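PDB 5ZFQ: twitching motility pilus retraction protein from Geobacter sulfurreducens PCA, which probably uses the energy of ATP hydrolysis, as a hexameric motor, to retract type IV pili and so drive twitching motility. Local coordinates for residues I218-L231 with T242-H255. Numbering follows the deposited sequence.
Sequences ILRQDPDVVLVGEL and TLAETGHLCLATLH
With CG anti to its carbonyl carbon (chi1 -76°), L243 sets both methyls against V226, CD2 meeting V226 CG2 at 3.8 Å; H248, whose CG lies beside the backbone N (chi1 -54°), brings its ring against the turn before strand 225-230. A branched leucine suits this place: its CD2 also packs on L219 CD2 and lies over the rim of one H248 ring face. Both imidazole nitrogens are engaged: the single ND1 N-H is shared between L243 O, on a lone pair (3.0 Å), and T246 OG1, itself a donor to T242 O, while NE2 and P223 O share a water. H248 CD2 lies beside P223 O at 3.2 Å. An alanine in place of H248 would probably leave L243 O and T246 OG1 without the ring N-H, and the water without its second protein partner. The strands run parallel, 7° apart, V226 N donating to L249 O. A beta bulge at V228-G229 shifts the register, glycine tolerating its positive phi. T253, its hydroxyl hydrogen-bonded to V154 O, packs on K162 of the probable Walker A motif and on L166. Strand, helix and parallel strand form the beta-alpha-beta crossover characteristic of the RecA-like core of secretion ATPases.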
loop_
_atom_site.group_PDB
_atom_site.type_symbol
_atom_site.label_atom_id
_atom_site.label_comp_id
_atom_site.label_asym_id
_atom_site.label_seq_id
_atom_site.Cartn_x
_atom_site.Cartn_y
_atom_site.Cartn_z
ATOM N N ILE A 218 -19.707 9.958 -18.007
ATOM C CA ILE A 218 -19.957 9.892 -19.443
ATOM C C ILE A 218 -21.375 9.361 -19.779
ATOM O O ILE A 218 -21.999 9.782 -20.769
ATOM C CB ILE A 218 -18.891 9.025 -20.150
ATOM C CG1 ILE A 218 -18.985 9.194 -21.671
ATOM C CG2 ILE A 218 -18.964 7.543 -19.695
ATOM C CD1 ILE A 218 -18.538 10.535 -22.126
ATOM N N LEU A 219 -21.917 8.475 -18.946
ATOM C CA LEU A 219 -23.240 7.940 -19.262
ATOM C C LEU A 219 -24.308 8.949 -18.913
ATOM O O LEU A 219 -25.460 8.771 -19.264
ATOM C CB LEU A 219 -23.508 6.611 -18.537
ATOM C CG LEU A 219 -22.460 5.532 -18.809
ATOM C CD1 LEU A 219 -22.891 4.159 -18.269
ATOM C CD2 LEU A 219 -22.128 5.463 -20.281
ATOM N N ARG A 220 -23.919 10.008 -18.220
ATOM C CA ARG A 220 -24.858 11.066 -17.829
ATOM C C ARG A 220 -24.774 12.236 -18.790
ATOM O O ARG A 220 -25.415 13.255 -18.585
ATOM C CB ARG A 220 -24.575 11.537 -16.392
ATOM C CG ARG A 220 -24.351 10.371 -15.467
ATOM C CD ARG A 220 -24.186 10.724 -14.038
ATOM N NE ARG A 220 -24.008 9.486 -13.289
ATOM C CZ ARG A 220 -23.788 9.404 -11.977
ATOM N NH1 ARG A 220 -23.712 10.507 -11.229
ATOM N NH2 ARG A 220 -23.634 8.209 -11.416
ATOM N N GLN A 221 -23.982 12.097 -19.846
ATOM C CA GLN A 221 -23.810 13.210 -20.770
ATOM C C GLN A 221 -24.468 12.950 -22.133
ATOM O O GLN A 221 -24.196 13.638 -23.099
ATOM C CB GLN A 221 -22.310 13.534 -20.910
ATOM C CG GLN A 221 -21.703 14.027 -19.589
ATOM C CD GLN A 221 -20.182 14.053 -19.556
ATOM O OE1 GLN A 221 -19.498 13.299 -20.272
ATOM N NE2 GLN A 221 -19.637 14.908 -18.691
ATOM N N ASP A 222 -25.351 11.959 -22.177
ATOM C CA ASP A 222 -26.103 11.615 -23.385
ATOM C C ASP A 222 -25.212 11.595 -24.642
ATOM O O ASP A 222 -25.440 12.346 -25.598
ATOM C CB ASP A 222 -27.286 12.590 -23.572
ATOM C CG ASP A 222 -28.291 12.109 -24.622
ATOM O OD1 ASP A 222 -28.595 10.899 -24.680
ATOM O OD2 ASP A 222 -28.769 12.936 -25.416
ATOM N N PRO A 223 -24.163 10.767 -24.631
ATOM C CA PRO A 223 -23.373 10.722 -25.859
ATOM C C PRO A 223 -23.909 9.619 -26.769
ATOM O O PRO A 223 -24.654 8.757 -26.300
ATOM C CB PRO A 223 -21.977 10.389 -25.349
ATOM C CG PRO A 223 -22.274 9.439 -24.181
ATOM C CD PRO A 223 -23.592 9.909 -23.573
ATOM N N ASP A 224 -23.538 9.644 -28.043
ATOM C CA ASP A 224 -23.843 8.526 -28.913
ATOM C C ASP A 224 -22.561 7.887 -29.322
ATOM O O ASP A 224 -22.482 6.676 -29.482
ATOM C CB ASP A 224 -24.616 8.975 -30.143
ATOM C CG ASP A 224 -25.927 9.598 -29.786
ATOM O OD1 ASP A 224 -26.845 8.877 -29.313
ATOM O OD2 ASP A 224 -26.035 10.821 -29.974
ATOM N N VAL A 225 -21.565 8.737 -29.513
ATOM C CA VAL A 225 -20.229 8.350 -29.955
ATOM C C VAL A 225 -19.237 8.884 -28.939
ATOM O O VAL A 225 -19.311 10.069 -28.566
ATOM C CB VAL A 225 -19.939 8.919 -31.357
ATOM C CG1 VAL A 225 -18.501 8.644 -31.799
ATOM C CG2 VAL A 225 -20.932 8.343 -32.335
ATOM N N VAL A 226 -18.335 8.022 -28.467
ATOM C CA VAL A 226 -17.347 8.407 -27.442
ATOM C C VAL A 226 -15.944 7.966 -27.801
ATOM O O VAL A 226 -15.690 6.770 -27.946
ATOM C CB VAL A 226 -17.652 7.789 -26.049
ATOM C CG1 VAL A 226 -16.628 8.288 -25.017
ATOM C CG2 VAL A 226 -19.065 8.036 -25.623
ATOM N N LEU A 227 -15.028 8.914 -27.931
ATOM C CA LEU A 227 -13.618 8.581 -28.082
ATOM C C LEU A 227 -12.988 8.565 -26.700
ATOM O O LEU A 227 -12.881 9.599 -26.027
ATOM C CB LEU A 227 -12.907 9.560 -29.007
ATOM C CG LEU A 227 -11.370 9.502 -29.005
ATOM C CD1 LEU A 227 -10.870 8.104 -29.370
ATOM C CD2 LEU A 227 -10.783 10.558 -29.943
ATOM N N VAL A 228 -12.588 7.371 -26.277
ATOM C CA VAL A 228 -12.221 7.121 -24.888
ATOM C C VAL A 228 -10.714 7.257 -24.654
ATOM O O VAL A 228 -10.273 7.379 -23.504
ATOM C CB VAL A 228 -12.742 5.726 -24.456
ATOM C CG1 VAL A 228 -11.776 4.981 -23.553
ATOM C CG2 VAL A 228 -14.102 5.860 -23.790
ATOM N N GLY A 229 -9.911 7.203 -25.696
ATOM C CA GLY A 229 -8.488 7.315 -25.494
ATOM C C GLY A 229 -7.920 5.987 -25.063
ATOM O O GLY A 229 -8.562 4.982 -25.214
ATOM N N GLU A 230 -6.724 5.988 -24.522
ATOM C CA GLU A 230 -6.065 4.761 -24.115
ATOM C C GLU A 230 -6.728 3.971 -23.048
ATOM O O GLU A 230 -7.133 4.497 -22.055
ATOM C CB GLU A 230 -4.628 5.037 -23.657
ATOM C CG GLU A 230 -3.779 3.785 -23.413
ATOM C CD GLU A 230 -2.271 4.042 -23.390
ATOM O OE1 GLU A 230 -1.746 4.559 -22.388
ATOM O OE2 GLU A 230 -1.581 3.732 -24.373
ATOM N N LEU A 231 -6.792 2.680 -23.253
ATOM C CA LEU A 231 -7.349 1.812 -22.281
ATOM C C LEU A 231 -6.283 1.513 -21.230
ATOM O O LEU A 231 -5.768 0.421 -21.158
ATOM C CB LEU A 231 -7.830 0.533 -22.943
ATOM C CG LEU A 231 -8.935 0.670 -23.989
ATOM C CD1 LEU A 231 -9.513 -0.664 -24.356
ATOM C CD2 LEU A 231 -10.032 1.587 -23.535
ATOM N N THR A 242 -18.844 -0.956 -21.598
ATOM C CA THR A 242 -20.175 -0.596 -21.176
ATOM C C THR A 242 -20.852 0.255 -22.244
ATOM O O THR A 242 -21.994 -0.008 -22.632
ATOM C CB THR A 242 -20.117 0.137 -19.834
ATOM O OG1 THR A 242 -19.659 -0.788 -18.842
ATOM C CG2 THR A 242 -21.475 0.723 -19.429
ATOM N N LEU A 243 -20.134 1.259 -22.732
ATOM C CA LEU A 243 -20.644 2.101 -23.799
ATOM C C LEU A 243 -20.994 1.233 -25.020
ATOM O O LEU A 243 -22.094 1.345 -25.588
ATOM C CB LEU A 243 -19.617 3.191 -24.142
ATOM C CG LEU A 243 -19.523 4.355 -23.139
ATOM C CD1 LEU A 243 -18.183 5.028 -23.176
ATOM C CD2 LEU A 243 -20.584 5.381 -23.424
ATOM N N ALA A 244 -20.079 0.331 -25.367
ATOM C CA ALA A 244 -20.207 -0.502 -26.556
ATOM C C ALA A 244 -21.353 -1.506 -26.442
ATOM O O ALA A 244 -22.024 -1.785 -27.432
ATOM C CB ALA A 244 -18.887 -1.232 -26.834
ATOM N N GLU A 245 -21.564 -2.049 -25.241
ATOM C CA GLU A 245 -22.671 -2.982 -24.973
ATOM C C GLU A 245 -24.056 -2.350 -25.042
ATOM O O GLU A 245 -25.041 -3.052 -25.263
ATOM C CB GLU A 245 -22.529 -3.623 -23.591
ATOM C CG GLU A 245 -21.910 -4.999 -23.550
ATOM C CD GLU A 245 -21.938 -5.579 -22.135
ATOM O OE1 GLU A 245 -21.150 -5.088 -21.288
ATOM O OE2 GLU A 245 -22.746 -6.507 -21.866
ATOM N N THR A 246 -24.124 -1.039 -24.830
ATOM C CA THR A 246 -25.395 -0.366 -24.655
ATOM C C THR A 246 -25.729 0.598 -25.791
ATOM O O THR A 246 -26.364 1.638 -25.583
ATOM C CB THR A 246 -25.430 0.385 -23.313
ATOM O OG1 THR A 246 -24.301 1.264 -23.212
ATOM C CG2 THR A 246 -25.424 -0.609 -22.159
ATOM N N GLY A 247 -25.313 0.242 -26.999
ATOM C CA GLY A 247 -25.760 0.950 -28.179
ATOM C C GLY A 247 -24.973 2.193 -28.536
ATOM O O GLY A 247 -25.363 2.941 -29.433
ATOM N N HIS A 248 -23.862 2.423 -27.853
ATOM C CA HIS A 248 -22.987 3.512 -28.240
ATOM C C HIS A 248 -21.951 3.010 -29.213
ATOM O O HIS A 248 -21.759 1.795 -29.370
ATOM C CB HIS A 248 -22.318 4.123 -27.025
ATOM C CG HIS A 248 -23.291 4.554 -25.975
ATOM N ND1 HIS A 248 -23.819 3.681 -25.049
ATOM C CD2 HIS A 248 -23.866 5.753 -25.731
ATOM C CE1 HIS A 248 -24.664 4.328 -24.266
ATOM N NE2 HIS A 248 -24.713 5.586 -24.660
ATOM N N LEU A 249 -21.316 3.943 -29.904
ATOM C CA LEU A 249 -20.117 3.610 -30.633
ATOM C C LEU A 249 -18.925 4.114 -29.814
ATOM O O LEU A 249 -18.799 5.327 -29.539
ATOM C CB LEU A 249 -20.133 4.209 -32.037
ATOM C CG LEU A 249 -18.883 3.903 -32.884
ATOM C CD1 LEU A 249 -18.789 2.427 -33.277
ATOM C CD2 LEU A 249 -18.812 4.782 -34.132
ATOM N N CYS A 250 -18.065 3.188 -29.401
ATOM C CA CYS A 250 -16.900 3.557 -28.620
ATOM C C CYS A 250 -15.614 3.458 -29.445
ATOM O O CYS A 250 -15.254 2.379 -29.935
ATOM C CB CYS A 250 -16.797 2.678 -27.372
ATOM S SG CYS A 250 -15.426 3.157 -26.281
ATOM N N LEU A 251 -14.938 4.592 -29.611
ATOM C CA LEU A 251 -13.616 4.616 -30.237
ATOM C C LEU A 251 -12.582 4.617 -29.137
ATOM O O LEU A 251 -12.703 5.384 -28.180
ATOM C CB LEU A 251 -13.431 5.848 -31.135
ATOM C CG LEU A 251 -14.469 5.947 -32.246
ATOM C CD1 LEU A 251 -14.377 7.262 -32.994
ATOM C CD2 LEU A 251 -14.379 4.734 -33.204
ATOM N N ALA A 252 -11.571 3.766 -29.260
ATOM C CA ALA A 252 -10.564 3.686 -28.219
ATOM C C ALA A 252 -9.215 3.199 -28.744
ATOM O O ALA A 252 -9.116 2.683 -29.855
ATOM C CB ALA A 252 -11.049 2.778 -27.073
ATOM N N THR A 253 -8.217 3.419 -27.918
ATOM C CA THR A 253 -6.825 3.210 -28.197
ATOM C C THR A 253 -6.094 2.280 -27.229
ATOM O O THR A 253 -6.397 2.192 -26.086
ATOM C CB THR A 253 -6.192 4.633 -28.213
ATOM O OG1 THR A 253 -6.263 5.170 -29.514
ATOM C CG2 THR A 253 -4.785 4.705 -27.766
ATOM N N LEU A 254 -5.102 1.596 -27.741
ATOM C CA LEU A 254 -4.218 0.737 -26.987
ATOM C C LEU A 254 -2.849 0.779 -27.619
ATOM O O LEU A 254 -2.736 0.938 -28.807
ATOM C CB LEU A 254 -4.689 -0.702 -27.055
ATOM C CG LEU A 254 -5.392 -1.278 -25.862
ATOM C CD1 LEU A 254 -5.325 -2.775 -25.895
ATOM C CD2 LEU A 254 -4.693 -0.770 -24.635
ATOM N N HIS A 255 -1.802 0.579 -26.854
ATOM C CA HIS A 255 -0.488 0.553 -27.453
ATOM C C HIS A 255 -0.078 -0.873 -27.722
ATOM O O HIS A 255 0.826 -1.379 -27.150
ATOM C CB HIS A 255 0.544 1.253 -26.607
ATOM C CG HIS A 255 1.926 1.134 -27.161
ATOM N ND1 HIS A 255 3.033 1.676 -26.546
ATOM C CD2 HIS A 255 2.381 0.525 -28.278
ATOM C CE1 HIS A 255 4.107 1.403 -27.259
ATOM N NE2 HIS A 255 3.735 0.710 -28.315
HETATM O O HOH W 1 -26.431 7.708 -24.374
HETATM O O HOH W 2 -26.495 5.907 -29.017
#